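Local coordinates for tapirin (Caldicellulosiruptor hydrothermalis, PDB 6N2C), which probably binds cellulose and so helps the bacterium attach to plant biomass, through a beta-helical C-terminal domain that also holds a zinc ion, at residues A[366-371]-A[386-391]; A[320-325]-A[341-346]; A[191-196]-A[209-214]; A[205-210]-A[230-235]. All blocks are in the same frame, centred on the assembly; numbering follows the deposited sequence.

Contact 1 of 4, residues A[366-371]-A[386-391]; sequences SATIDA and EVKLNV
Ile369 and Leu389 lie side by side on the buried face of strands 368-371 and 388-391, neighbouring parallel strands from successive coils of the tapirin beta-helix; the two strand axes run 18° apart. Both side chains point the same way into the core, where Ile362 of strand 359-363 touches each of them; the contact of Leu389 CD2 with Ile369 CD1 is less certain, since Leu389 is modelled in two conformers. Because CG1 of Ile369 turns beside its backbone N (chi1 -56°), the CG2 branch is left on the carbonyl side and meets Val391 CG1 at 3.9 Å, the two side chains passing at a slant. On the other face Thr368 slants across Lys388, its OG1 3.9 Å from Lys388 CB. The same hydroxyl donates to Ser366 O at 3.0 Å, approaching from above the carbonyl plane. A valine in place of Thr368 keeps the branched shape but would probably leave Ser366 O without this donor and the loop before the strand less firmly held. Farther along, the carboxylate of Asp370 and the amide of Asn390 run alongside each other with their planes 21° apart, OD1 of Asp370 standing 3.6 Å from ND2 of Asn390. Between the two faces the backbones interlock: Ile369 N donates to Lys388 O at 2.9 Å, and Ile369 O accepts from Asn390 N at 2.9 Å.

Contact 2 of 4, residues A[320-325]-A[341-346]; sequences NIWTDK and IRNDGI
Where the beta-helix turns a corner between two of its faces, Trp322 of one coil lies against Arg342 of the next, which opens a type II' beta turn ending at Gly345. With chi1 at 70°, Arg342 CG is tucked between its own N and carbonyl carbon and comes up under the indole, 3.3 Å from the centroid of the Trp322 five-membered ring and almost on its normal, a CH-pi contact over the face. The guanidinium is turned 66° from the ring and is too far for more than a weak cation-pi attraction; its NE pairs with Glu340 instead, while Arg301 makes a cation-pi contact with the indole. A leucine in place of Trp322 would probably strip the Arg342 methylenes of their flat cover and leave Arg301 without its ring. Asn343 brings its amide nearly perpendicular to the indole, ND2 3.9 Å from Trp322 CE3. Ile321 O accepts from Arg342 N at 3.1 Å and also meets the CA of Gly345, which has no side chain to hinder the approach, at 3.3 Å. A weak bond joins Asp344 N to Trp322 O. Loops stacked coil upon coil at a corner, here one of them a type II' turn, are typical of a parallel beta-helix.

Contact 3 of 4, residues A[191-196]-A[209-214]; sequences SDKIIF and SSSDIT
Asp192 O and Ser211 N form a 2.7 Å hydrogen bond at a corner of the beta-helix, where two successive coils bend together before running parallel as strands 194-195 and 213-214. The donor stands above the carbonyl plane of Asp192, and Ser210 N adds a weak second bond to the same oxygen. Ser209 OG, placed on the carbonyl side of its own residue by a chi1 of -167°, lies close to both Asp192 O and Ser211 O.

Beyond the corner the backbone bonds become regular: Ile194 N donates to Asp212 O at 3.0 Å, Thr214 N to Ile194 O at 2.9 Å, and Phe196 N to Thr214 O at 2.9 Å.

Polar side chains meet on the outer side. In one of the two modelled conformers of Lys193, a bend at chi4 brings NZ to Ser211 OG at 2.9 Å, and a water links that NZ to Asp212 OD2; both links hold for that conformer alone and are less certain. The other Asp212 oxygen, OD1, is held by Ser238 N. A second water joins Ser191 O to Ser210 OG, which is also bonded to Asn236.

Apolar groups fill the inner side. Ile194 CB lies 4.1 Å from Ile213 CG1, while Phe543 continues the apolar row, its ring meeting that of Phe196 with the planes about 15° apart. The Phe196 side chain runs alongside Ile213 and takes Ile194 CG2 over one face, 3.7 Å above the ring plane and offset toward the rim; its CE2 comes to 3.8 Å from Ile213 CG2.

Contact 4 of 4, residues A[205-210]-A[230-235]; sequences RNMYSS and DNIIVK
Asn206 and Asn231 stand side by side on paired parallel strands, and Asn231 ND2 donates to Asn206 OD1 at 2.8 Å. The acceptor lies in the amide plane of Asn231, whereas the donor sits above the carbonyl plane of Asn206, the two amides being turned 40° apart. The relay continues both ways: Asn251 ND2 bonds to Asn231 OD1, and Asn206 ND2 to Thr185; Asn231 ND2 also bonds to Asp177.

Charged groups meet at the strand start, where Arg205 NE forms a long salt bridge of 3.5 Å with Asp230 OD2. The oxygen lies at the guanidinium edge, the carboxylate twisted 70° from it.

Among backbone bonds, Asp230 N reaches Arg205 O at 2.7 Å.

Apolar contacts occupy both faces. Towards the core, Met207 runs alongside Ile232, Met207 CE 4.2 Å from Ile232 CG1. On the asparagine side, with CG anti to the backbone N (chi1 171°), the Tyr208 side chain slants across Ile233, CD2 4.0 Å from Ile233 CG2; Tyr208 OH lies 3.4 Å from Lys235 CB, and Phe189 stacks on the ring. Lys235 NZ goes on to Ile456 O. A file of asparagine amides linked from coil to coil is typical of parallel beta-helices.

In the fold
Contact 3 comes first from the N terminus, closing one coil of the helix by bringing 209-214 back beside 191-196. Contact 4 opens within that span, at 205, and closes the coil between 210 and 230; the two therefore overlap rather than nest, share Ser209 and Ser210, and pack through Ile213 against Val234 and Ile232. They lie on adjacent faces, contact 3 joining one coil to the next and contact 4 that coil to the one after. With its centre about 31 Å from that of contact 4, contact 2 closes a later coil at a corner. Contact 1 follows in series, closing the coil between 371 and 386, and touches contact 2 through packing of Ile369 on Ile341.

Contact 1 of 4, residues A[366-371]-A[386-391]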
loop_
_atom_site.group_PDB
_atom_site.type_symbol
_atom_site.label_atom_id
_atom_site.label_comp_id
_atom_site.label_asym_id
_atom_site.label_seq_id
_atom_site.Cartn_x
_atom_site.Cartn_y
_atom_site.Cartn_z
ATOM N N SER A 366 14.800 -21.913 -13.665
ATOM C CA SER A 366 13.907 -21.891 -12.470
ATOM C C SER A 366 12.739 -20.847 -12.569
ATOM O O SER A 366 11.852 -20.846 -11.742
ATOM C CB SER A 366 14.719 -21.525 -11.219
ATOM O OG SER A 366 15.674 -22.523 -10.988
ATOM N N ALA A 367 12.723 -20.032 -13.604
ATOM C CA ALA A 367 11.625 -18.987 -13.773
ATOM C C ALA A 367 10.367 -19.729 -14.181
ATOM O O ALA A 367 10.398 -20.580 -15.101
ATOM C CB ALA A 367 11.990 -17.960 -14.792
ATOM N N THR A 368 9.273 -19.445 -13.486
ATOM C CA THR A 368 8.089 -20.279 -13.556
ATOM C C THR A 368 6.832 -19.458 -13.700
ATOM O O THR A 368 6.622 -18.492 -12.932
ATOM C CB THR A 368 7.942 -21.103 -12.288
ATOM O OG1 THR A 368 9.105 -21.957 -12.074
ATOM C CG2 THR A 368 6.761 -21.987 -12.357
ATOM N N ILE A 369 6.004 -19.840 -14.661
ATOM C CA ILE A 369 4.600 -19.483 -14.652
ATOM C C ILE A 369 3.789 -20.761 -14.543
ATOM O O ILE A 369 3.761 -21.578 -15.446
ATOM C CB ILE A 369 4.222 -18.645 -15.900
ATOM C CG1 ILE A 369 5.104 -17.371 -16.029
ATOM C CG2 ILE A 369 2.764 -18.302 -15.889
ATOM C CD1 ILE A 369 4.849 -16.513 -17.290
ATOM N N ASP A 370 3.058 -20.888 -13.457
ATOM C CA ASP A 370 2.191 -22.032 -13.222
ATOM C C ASP A 370 0.776 -21.574 -13.200
ATOM O O ASP A 370 0.248 -21.156 -12.145
ATOM C CB ASP A 370 2.563 -22.634 -11.892
ATOM C CG ASP A 370 1.699 -23.864 -11.534
ATOM O OD1 ASP A 370 0.895 -24.368 -12.323
ATOM O OD2 ASP A 370 1.861 -24.300 -10.430
ATOM N N ALA A 371 0.175 -21.615 -14.376
ATOM C CA ALA A 371 -1.116 -20.916 -14.636
ATOM C C ALA A 371 -1.881 -21.617 -15.716
ATOM O O ALA A 371 -2.163 -21.033 -16.751
ATOM C CB ALA A 371 -0.836 -19.460 -15.017
ATOM N N GLU A 386 15.468 -22.954 -20.407
ATOM C CA GLU A 386 14.470 -23.999 -20.328
ATOM C C GLU A 386 13.554 -23.558 -19.231
ATOM O O GLU A 386 13.412 -24.187 -18.179
ATOM C CB GLU A 386 15.085 -25.387 -20.070
ATOM C CG GLU A 386 16.024 -25.853 -21.262
ATOM C CD GLU A 386 15.271 -26.248 -22.543
ATOM O OE1 GLU A 386 14.033 -26.488 -22.487
ATOM O OE2 GLU A 386 15.883 -26.280 -23.668
ATOM N N VAL A 387 12.821 -22.477 -19.544
ATOM C CA VAL A 387 11.807 -21.973 -18.598
ATOM C C VAL A 387 10.706 -23.004 -18.283
ATOM O O VAL A 387 10.470 -23.943 -19.008
ATOM C CB VAL A 387 11.229 -20.612 -19.113
ATOM C CG1 VAL A 387 12.350 -19.606 -19.289
ATOM C CG2 VAL A 387 10.435 -20.767 -20.394
ATOM N N LYS A 388 9.981 -22.786 -17.181
ATOM C CA LYS A 388 8.882 -23.574 -16.837
ATOM C C LYS A 388 7.591 -22.784 -17.045
ATOM O O LYS A 388 7.263 -21.912 -16.196
ATOM C CB LYS A 388 8.956 -23.999 -15.412
ATOM C CG LYS A 388 10.067 -25.014 -15.161
ATOM C CD LYS A 388 9.981 -25.479 -13.711
ATOM C CE LYS A 388 11.348 -25.691 -13.091
ATOM N NZ LYS A 388 12.076 -26.731 -13.865
ATOM N N LEU A 389 6.873 -23.082 -18.126
ATOM C CA LEU A 389 5.630 -22.381 -18.472
ATOM C C LEU A 389 4.543 -23.403 -18.584
ATOM O O LEU A 389 4.716 -24.419 -19.267
ATOM C CB LEU A 389 5.710 -21.710 -19.816
ATOM C CG LEU A 389 6.708 -20.639 -20.127
ATOM C CD1 LEU A 389 6.394 -20.110 -21.518
ATOM C CD2 LEU A 389 6.549 -19.561 -19.052
ATOM N N ASN A 390 3.462 -23.191 -17.866
ATOM C CA ASN A 390 2.294 -24.050 -17.913
ATOM C C ASN A 390 1.043 -23.144 -17.992
ATOM O O ASN A 390 0.537 -22.680 -16.929
ATOM C CB ASN A 390 2.302 -24.944 -16.681
ATOM C CG ASN A 390 1.115 -25.866 -16.634
ATOM O OD1 ASN A 390 0.518 -26.192 -17.679
ATOM N ND2 ASN A 390 0.719 -26.234 -15.445
ATOM N N VAL A 391 0.552 -22.884 -19.203
ATOM C CA VAL A 391 -0.506 -21.947 -19.421
ATOM C C VAL A 391 -1.477 -22.433 -20.437
ATOM O O VAL A 391 -1.247 -23.484 -21.076
ATOM C CB VAL A 391 0.033 -20.573 -19.852
ATOM C CG1 VAL A 391 1.081 -20.106 -18.866
ATOM C CG2 VAL A 391 0.714 -20.629 -21.219
#

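Contact 2 of 4, residues A[320-325]-A[341-346]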
loop_
_atom_site.group_PDB
_atom_site.type_symbol
_atom_site.label_atom_id
_atom_site.label_comp_id
_atom_site.label_asym_id
_atom_site.label_seq_id
_atom_site.Cartn_x
_atom_site.Cartn_y
_atom_site.Cartn_z
ATOM N N ASN A 320 8.645 -7.194 -11.386
ATOM C CA ASN A 320 9.844 -8.065 -11.311
ATOM C C ASN A 320 9.557 -9.156 -10.343
ATOM O O ASN A 320 9.334 -8.896 -9.146
ATOM C CB ASN A 320 11.049 -7.245 -10.833
ATOM C CG ASN A 320 11.495 -6.272 -11.834
ATOM O OD1 ASN A 320 11.677 -6.661 -13.002
ATOM N ND2 ASN A 320 11.630 -4.972 -11.455
ATOM N N ILE A 321 9.478 -10.385 -10.807
ATOM C CA ILE A 321 9.352 -11.547 -9.917
ATOM C C ILE A 321 10.669 -12.394 -10.057
ATOM O O ILE A 321 10.834 -13.074 -11.064
ATOM C CB ILE A 321 8.140 -12.411 -10.211
ATOM C CG1 ILE A 321 6.863 -11.571 -10.357
ATOM C CG2 ILE A 321 8.001 -13.481 -9.140
ATOM C CD1 ILE A 321 5.676 -12.353 -10.868
ATOM N N TRP A 322 11.574 -12.271 -9.085
ATOM C CA TRP A 322 12.885 -12.953 -9.118
ATOM C C TRP A 322 13.045 -13.949 -7.968
ATOM O O TRP A 322 14.084 -14.590 -7.836
ATOM C CB TRP A 322 14.041 -11.934 -9.155
ATOM C CG TRP A 322 14.038 -10.930 -10.262
ATOM C CD1 TRP A 322 13.038 -10.615 -11.133
ATOM C CD2 TRP A 322 15.088 -10.039 -10.544
ATOM N NE1 TRP A 322 13.435 -9.624 -11.965
ATOM C CE2 TRP A 322 14.706 -9.267 -11.605
ATOM C CE3 TRP A 322 16.361 -9.869 -10.013
ATOM C CZ2 TRP A 322 15.527 -8.258 -12.128
ATOM C CZ3 TRP A 322 17.156 -8.894 -10.510
ATOM C CH2 TRP A 322 16.751 -8.102 -11.565
ATOM N N THR A 323 11.966 -14.160 -7.190
ATOM C CA THR A 323 11.895 -15.104 -6.143
ATOM C C THR A 323 10.454 -15.530 -5.920
ATOM O O THR A 323 9.568 -15.037 -6.663
ATOM C CB THR A 323 12.581 -14.518 -4.881
ATOM O OG1 THR A 323 12.829 -15.615 -3.991
ATOM C CG2 THR A 323 11.664 -13.421 -4.205
ATOM N N ASP A 324 10.171 -16.419 -4.978
ATOM C CA ASP A 324 8.820 -16.877 -4.713
ATOM C C ASP A 324 8.130 -15.815 -3.875
ATOM O O ASP A 324 8.771 -15.327 -2.950
ATOM C CB ASP A 324 8.779 -18.247 -4.040
ATOM C CG ASP A 324 9.611 -18.342 -2.744
ATOM O OD1 ASP A 324 10.793 -17.878 -2.658
ATOM O OD2 ASP A 324 9.054 -18.853 -1.788
ATOM N N LYS A 325 6.870 -15.436 -4.130
ATOM C CA LYS A 325 6.051 -15.712 -5.308
ATOM C C LYS A 325 4.910 -14.659 -5.420
ATOM O O LYS A 325 4.728 -13.802 -4.557
ATOM C CB LYS A 325 5.429 -17.107 -5.277
ATOM C CG LYS A 325 4.524 -17.419 -4.089
ATOM C CD LYS A 325 4.139 -18.905 -4.111
ATOM C CE LYS A 325 3.436 -19.407 -2.847
ATOM N NZ LYS A 325 2.907 -20.792 -3.018
ATOM N N ILE A 341 10.422 -12.238 -15.171
ATOM C CA ILE A 341 10.526 -13.293 -14.203
ATOM C C ILE A 341 11.908 -13.917 -14.437
ATOM O O ILE A 341 12.199 -14.326 -15.559
ATOM C CB ILE A 341 9.427 -14.340 -14.431
ATOM C CG1 ILE A 341 8.040 -13.639 -14.485
ATOM C CG2 ILE A 341 9.445 -15.449 -13.432
ATOM C CD1 ILE A 341 6.895 -14.544 -14.729
ATOM N N ARG A 342 12.751 -13.888 -13.408
ATOM C CA ARG A 342 14.069 -14.487 -13.535
ATOM C C ARG A 342 14.457 -15.134 -12.232
ATOM O O ARG A 342 13.665 -15.242 -11.290
ATOM C CB ARG A 342 15.047 -13.437 -13.987
ATOM C CG ARG A 342 15.389 -12.386 -13.012
ATOM C CD ARG A 342 16.639 -11.614 -13.478
ATOM N NE ARG A 342 16.494 -11.035 -14.799
ATOM C CZ ARG A 342 17.242 -11.308 -15.902
ATOM N NH1 ARG A 342 16.918 -10.701 -17.032
ATOM N NH2 ARG A 342 18.291 -12.161 -15.942
ATOM N N ASN A 343 15.643 -15.751 -12.225
ATOM C CA ASN A 343 16.078 -16.528 -11.016
ATOM C C ASN A 343 14.988 -17.471 -10.573
ATOM O O ASN A 343 14.506 -18.257 -11.341
ATOM C CB ASN A 343 16.556 -15.527 -9.943
ATOM C CG ASN A 343 17.687 -14.643 -10.450
ATOM O OD1 ASN A 343 18.399 -15.038 -11.360
ATOM N ND2 ASN A 343 17.840 -13.457 -9.899
ATOM N N ASP A 344 14.596 -17.443 -9.287
ATOM C CA ASP A 344 13.602 -18.302 -8.720
ATOM C C ASP A 344 12.128 -17.717 -8.764
ATOM O O ASP A 344 11.187 -18.208 -8.067
ATOM C CB ASP A 344 13.944 -18.558 -7.244
ATOM C CG ASP A 344 15.174 -19.524 -7.083
ATOM O OD1 ASP A 344 15.344 -20.375 -7.969
ATOM O OD2 ASP A 344 15.936 -19.373 -6.075
ATOM N N GLY A 345 11.953 -16.746 -9.632
ATOM C CA GLY A 345 10.632 -16.131 -9.709
ATOM C C GLY A 345 9.566 -17.124 -10.014
ATOM O O GLY A 345 9.725 -17.959 -10.912
ATOM N N ILE A 346 8.453 -17.077 -9.287
ATOM C CA ILE A 346 7.299 -17.904 -9.543
ATOM C C ILE A 346 6.005 -16.985 -9.636
ATOM O O ILE A 346 5.741 -16.209 -8.710
ATOM C CB ILE A 346 7.034 -18.880 -8.409
ATOM C CG1 ILE A 346 8.234 -19.813 -8.257
ATOM C CG2 ILE A 346 5.765 -19.688 -8.707
ATOM C CD1 ILE A 346 8.099 -20.774 -7.089
HETATM O O HOH W 1 15.295 -17.907 -4.082
#

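Contact 3 of 4, residues A[191-196]-A[209-214]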
loop_
_atom_site.group_PDB
_atom_site.type_symbol
_atom_site.label_atom_id
_atom_site.label_comp_id
_atom_site.label_asym_id
_atom_site.label_seq_id
_atom_site.Cartn_x
_atom_site.Cartn_y
_atom_site.Cartn_z
ATOM N N SER A 191 1.668 17.011 8.912
ATOM C CA SER A 191 2.089 17.638 7.697
ATOM C C SER A 191 3.540 17.439 7.386
ATOM O O SER A 191 3.989 18.013 6.382
ATOM C CB SER A 191 1.779 19.091 7.664
ATOM O OG SER A 191 0.445 19.353 7.886
ATOM N N ASP A 192 4.236 16.674 8.196
ATOM C CA ASP A 192 5.590 16.201 7.809
ATOM C C ASP A 192 5.682 14.718 7.958
ATOM O O ASP A 192 4.948 14.037 7.245
ATOM C CB ASP A 192 6.594 17.040 8.587
ATOM C CG ASP A 192 8.055 16.917 8.044
ATOM O OD1 ASP A 192 8.284 16.291 7.041
ATOM O OD2 ASP A 192 8.897 17.631 8.588
ATOM N N LYS A 193 6.511 14.173 8.824
ATOM C CA LYS A 193 6.670 12.737 8.963
ATOM C C LYS A 193 5.916 12.134 10.115
ATOM O O LYS A 193 5.569 12.847 11.049
ATOM C CB LYS A 193 8.134 12.384 9.231
ATOM C CG LYS A 193 9.019 12.576 7.988
ATOM C CD LYS A 193 10.491 12.592 8.406
ATOM C CE LYS A 193 11.397 13.307 7.370
ATOM N NZ LYS A 193 11.145 12.897 5.959
ATOM N N ILE A 194 5.695 10.826 10.056
ATOM C CA ILE A 194 5.273 10.063 11.196
ATOM C C ILE A 194 6.322 8.995 11.470
ATOM O O ILE A 194 6.525 8.149 10.654
ATOM C CB ILE A 194 3.920 9.427 11.114
ATOM C CG1 ILE A 194 2.848 10.509 10.894
ATOM C CG2 ILE A 194 3.587 8.732 12.415
ATOM C CD1 ILE A 194 1.443 9.905 10.736
ATOM N N ILE A 195 7.027 9.171 12.581
ATOM C CA ILE A 195 8.114 8.291 12.969
ATOM C C ILE A 195 7.783 7.472 14.143
ATOM O O ILE A 195 7.791 7.985 15.264
ATOM C CB ILE A 195 9.460 9.033 13.127
ATOM C CG1 ILE A 195 9.675 9.982 11.940
ATOM C CG2 ILE A 195 10.593 8.008 13.267
ATOM C CD1 ILE A 195 10.675 11.046 12.178
ATOM N N PHE A 196 7.494 6.186 13.915
ATOM C CA PHE A 196 7.099 5.295 14.967
ATOM C C PHE A 196 8.395 4.769 15.674
ATOM O O PHE A 196 9.447 5.324 15.524
ATOM C CB PHE A 196 6.213 4.186 14.460
ATOM C CG PHE A 196 4.803 4.646 14.086
ATOM C CD1 PHE A 196 3.911 5.080 15.079
ATOM C CD2 PHE A 196 4.346 4.593 12.807
ATOM C CE1 PHE A 196 2.624 5.453 14.784
ATOM C CE2 PHE A 196 3.023 5.011 12.523
ATOM C CZ PHE A 196 2.190 5.459 13.508
ATOM N N SER A 209 -0.125 11.356 6.527
ATOM C CA SER A 209 1.161 12.003 6.686
ATOM C C SER A 209 1.516 12.620 5.374
ATOM O O SER A 209 1.156 12.099 4.305
ATOM C CB SER A 209 2.193 10.921 7.061
ATOM O OG SER A 209 3.389 11.499 7.507
ATOM N N SER A 210 2.284 13.719 5.385
ATOM C CA SER A 210 2.706 14.291 4.144
ATOM C C SER A 210 4.021 13.575 3.710
ATOM O O SER A 210 4.114 13.079 2.578
ATOM C CB SER A 210 2.938 15.822 4.315
ATOM O OG SER A 210 3.469 16.341 3.069
ATOM N N SER A 211 5.014 13.533 4.608
ATOM C CA SER A 211 6.228 12.842 4.309
ATOM C C SER A 211 6.165 11.436 4.872
ATOM O O SER A 211 5.067 10.950 5.219
ATOM C CB SER A 211 7.441 13.716 4.762
ATOM O OG SER A 211 8.666 13.022 4.461
ATOM N N ASP A 212 7.281 10.737 4.945
ATOM C CA ASP A 212 7.254 9.303 5.158
ATOM C C ASP A 212 6.614 8.882 6.479
ATOM O O ASP A 212 6.762 9.540 7.523
ATOM C CB ASP A 212 8.654 8.733 5.227
ATOM C CG ASP A 212 9.437 8.896 3.942
ATOM O OD1 ASP A 212 8.889 8.953 2.853
ATOM O OD2 ASP A 212 10.678 9.075 4.053
ATOM N N ILE A 213 5.963 7.757 6.454
ATOM C CA ILE A 213 5.592 7.068 7.690
ATOM C C ILE A 213 6.587 5.929 7.870
ATOM O O ILE A 213 6.737 5.111 6.942
ATOM C CB ILE A 213 4.195 6.510 7.650
ATOM C CG1 ILE A 213 3.190 7.634 7.462
ATOM C CG2 ILE A 213 3.963 5.684 8.895
ATOM C CD1 ILE A 213 1.728 7.178 7.407
ATOM N N THR A 214 7.320 5.910 8.974
ATOM C CA THR A 214 8.329 4.877 9.207
ATOM C C THR A 214 7.995 4.004 10.418
ATOM O O THR A 214 7.853 4.505 11.550
ATOM C CB THR A 214 9.711 5.530 9.425
ATOM O OG1 THR A 214 10.067 6.307 8.257
ATOM C CG2 THR A 214 10.754 4.450 9.579
HETATM O O HOH W 2 2.811 19.227 4.112
HETATM O O HOH W 3 11.449 10.017 6.679
#

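Contact 4 of 4, residues A[205-210]-A[230-235]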
loop_
_atom_site.group_PDB
_atom_site.type_symbol
_atom_site.label_atom_id
_atom_site.label_comp_id
_atom_site.label_asym_id
_atom_site.label_seq_id
_atom_site.Cartn_x
_atom_site.Cartn_y
_atom_site.Cartn_z
ATOM N N ARG A 205 -8.889 5.008 12.756
ATOM C CA ARG A 205 -9.774 5.076 11.619
ATOM C C ARG A 205 -8.917 5.547 10.481
ATOM O O ARG A 205 -8.339 4.671 9.769
ATOM C CB ARG A 205 -11.005 5.989 11.807
ATOM C CG ARG A 205 -12.038 5.477 12.735
ATOM C CD ARG A 205 -13.278 6.345 12.582
ATOM N NE ARG A 205 -13.917 6.286 11.254
ATOM C CZ ARG A 205 -15.115 6.802 10.991
ATOM N NH1 ARG A 205 -15.802 7.492 11.919
ATOM N NH2 ARG A 205 -15.610 6.699 9.765
ATOM N N ASN A 206 -8.705 6.862 10.353
ATOM C CA ASN A 206 -7.829 7.386 9.276
ATOM C C ASN A 206 -6.519 7.922 9.744
ATOM O O ASN A 206 -6.426 8.447 10.850
ATOM C CB ASN A 206 -8.640 8.344 8.440
ATOM C CG ASN A 206 -9.846 7.642 7.817
ATOM O OD1 ASN A 206 -9.720 6.510 7.327
ATOM N ND2 ASN A 206 -11.060 8.283 7.828
ATOM N N MET A 207 -5.468 7.856 8.869
ATOM C CA MET A 207 -4.163 8.370 9.226
ATOM C C MET A 207 -3.576 9.026 7.995
ATOM O O MET A 207 -3.810 8.550 6.870
ATOM C CB MET A 207 -3.222 7.190 9.665
ATOM C CG MET A 207 -1.770 7.594 9.820
ATOM S SD MET A 207 -0.677 6.275 10.577
ATOM C CE MET A 207 -1.975 5.024 10.668
ATOM N N TYR A 208 -3.055 10.236 8.184
ATOM C CA TYR A 208 -2.453 10.974 7.122
ATOM C C TYR A 208 -1.049 11.422 7.504
ATOM O O TYR A 208 -0.768 11.885 8.627
ATOM C CB TYR A 208 -3.267 12.263 6.787
ATOM C CG TYR A 208 -2.613 13.239 5.815
ATOM C CD1 TYR A 208 -1.702 14.238 6.221
ATOM C CD2 TYR A 208 -2.952 13.242 4.510
ATOM C CE1 TYR A 208 -1.091 15.042 5.289
ATOM C CE2 TYR A 208 -2.368 14.066 3.586
ATOM C CZ TYR A 208 -1.451 15.002 4.011
ATOM O OH TYR A 208 -0.871 15.869 3.098
ATOM N N SER A 209 -0.125 11.356 6.527
ATOM C CA SER A 209 1.161 12.003 6.686
ATOM C C SER A 209 1.516 12.620 5.374
ATOM O O SER A 209 1.156 12.099 4.305
ATOM C CB SER A 209 2.193 10.921 7.061
ATOM O OG SER A 209 3.389 11.499 7.507
ATOM N N SER A 210 2.284 13.719 5.385
ATOM C CA SER A 210 2.706 14.291 4.144
ATOM C C SER A 210 4.021 13.575 3.710
ATOM O O SER A 210 4.114 13.079 2.578
ATOM C CB SER A 210 2.938 15.822 4.315
ATOM O OG SER A 210 3.469 16.341 3.069
ATOM N N ASP A 230 -8.723 2.220 8.748
ATOM C CA ASP A 230 -9.565 2.258 7.586
ATOM C C ASP A 230 -8.825 2.745 6.357
ATOM O O ASP A 230 -8.960 2.205 5.252
ATOM C CB ASP A 230 -10.721 3.302 7.791
ATOM C CG ASP A 230 -11.721 2.926 8.886
ATOM O OD1 ASP A 230 -11.729 1.786 9.319
ATOM O OD2 ASP A 230 -12.571 3.799 9.165
ATOM N N ASN A 231 -8.046 3.816 6.528
ATOM C CA ASN A 231 -7.336 4.444 5.417
ATOM C C ASN A 231 -6.009 4.968 5.915
ATOM O O ASN A 231 -5.942 5.470 7.067
ATOM C CB ASN A 231 -8.074 5.622 4.719
ATOM C CG ASN A 231 -9.439 5.223 4.141
ATOM O OD1 ASN A 231 -9.512 4.626 3.084
ATOM N ND2 ASN A 231 -10.517 5.519 4.881
ATOM N N ILE A 232 -4.952 4.829 5.065
ATOM C CA ILE A 232 -3.661 5.425 5.316
ATOM C C ILE A 232 -3.221 6.137 4.100
ATOM O O ILE A 232 -3.199 5.568 3.009
ATOM C CB ILE A 232 -2.584 4.349 5.720
ATOM C CG1 ILE A 232 -3.012 3.528 6.927
ATOM C CG2 ILE A 232 -1.214 5.008 5.878
ATOM C CD1 ILE A 232 -1.984 2.470 7.378
ATOM N N ILE A 233 -2.885 7.443 4.246
ATOM C CA ILE A 233 -2.526 8.270 3.128
ATOM C C ILE A 233 -1.215 8.945 3.408
ATOM O O ILE A 233 -1.096 9.630 4.368
ATOM C CB ILE A 233 -3.620 9.362 2.821
ATOM C CG1 ILE A 233 -4.965 8.659 2.530
ATOM C CG2 ILE A 233 -3.131 10.348 1.735
ATOM C CD1 ILE A 233 -6.145 9.613 2.456
ATOM N N VAL A 234 -0.279 8.738 2.513
ATOM C CA VAL A 234 1.082 9.368 2.588
ATOM C C VAL A 234 1.194 10.188 1.349
ATOM O O VAL A 234 1.513 9.722 0.240
ATOM C CB VAL A 234 2.209 8.330 2.673
ATOM C CG1 VAL A 234 3.512 9.053 3.013
ATOM C CG2 VAL A 234 1.922 7.344 3.807
ATOM N N LYS A 235 0.839 11.440 1.472
ATOM C CA LYS A 235 0.573 12.236 0.285
ATOM C C LYS A 235 1.877 12.571 -0.527
ATOM O O LYS A 235 1.800 12.660 -1.743
ATOM C CB LYS A 235 -0.031 13.571 0.755
ATOM C CG LYS A 235 -0.141 14.582 -0.300
ATOM C CD LYS A 235 -1.480 14.706 -0.923
ATOM C CE LYS A 235 -1.398 15.839 -1.955
ATOM N NZ LYS A 235 -2.635 16.335 -2.529
HETATM O O HOH W 4 -13.143 6.231 7.306
#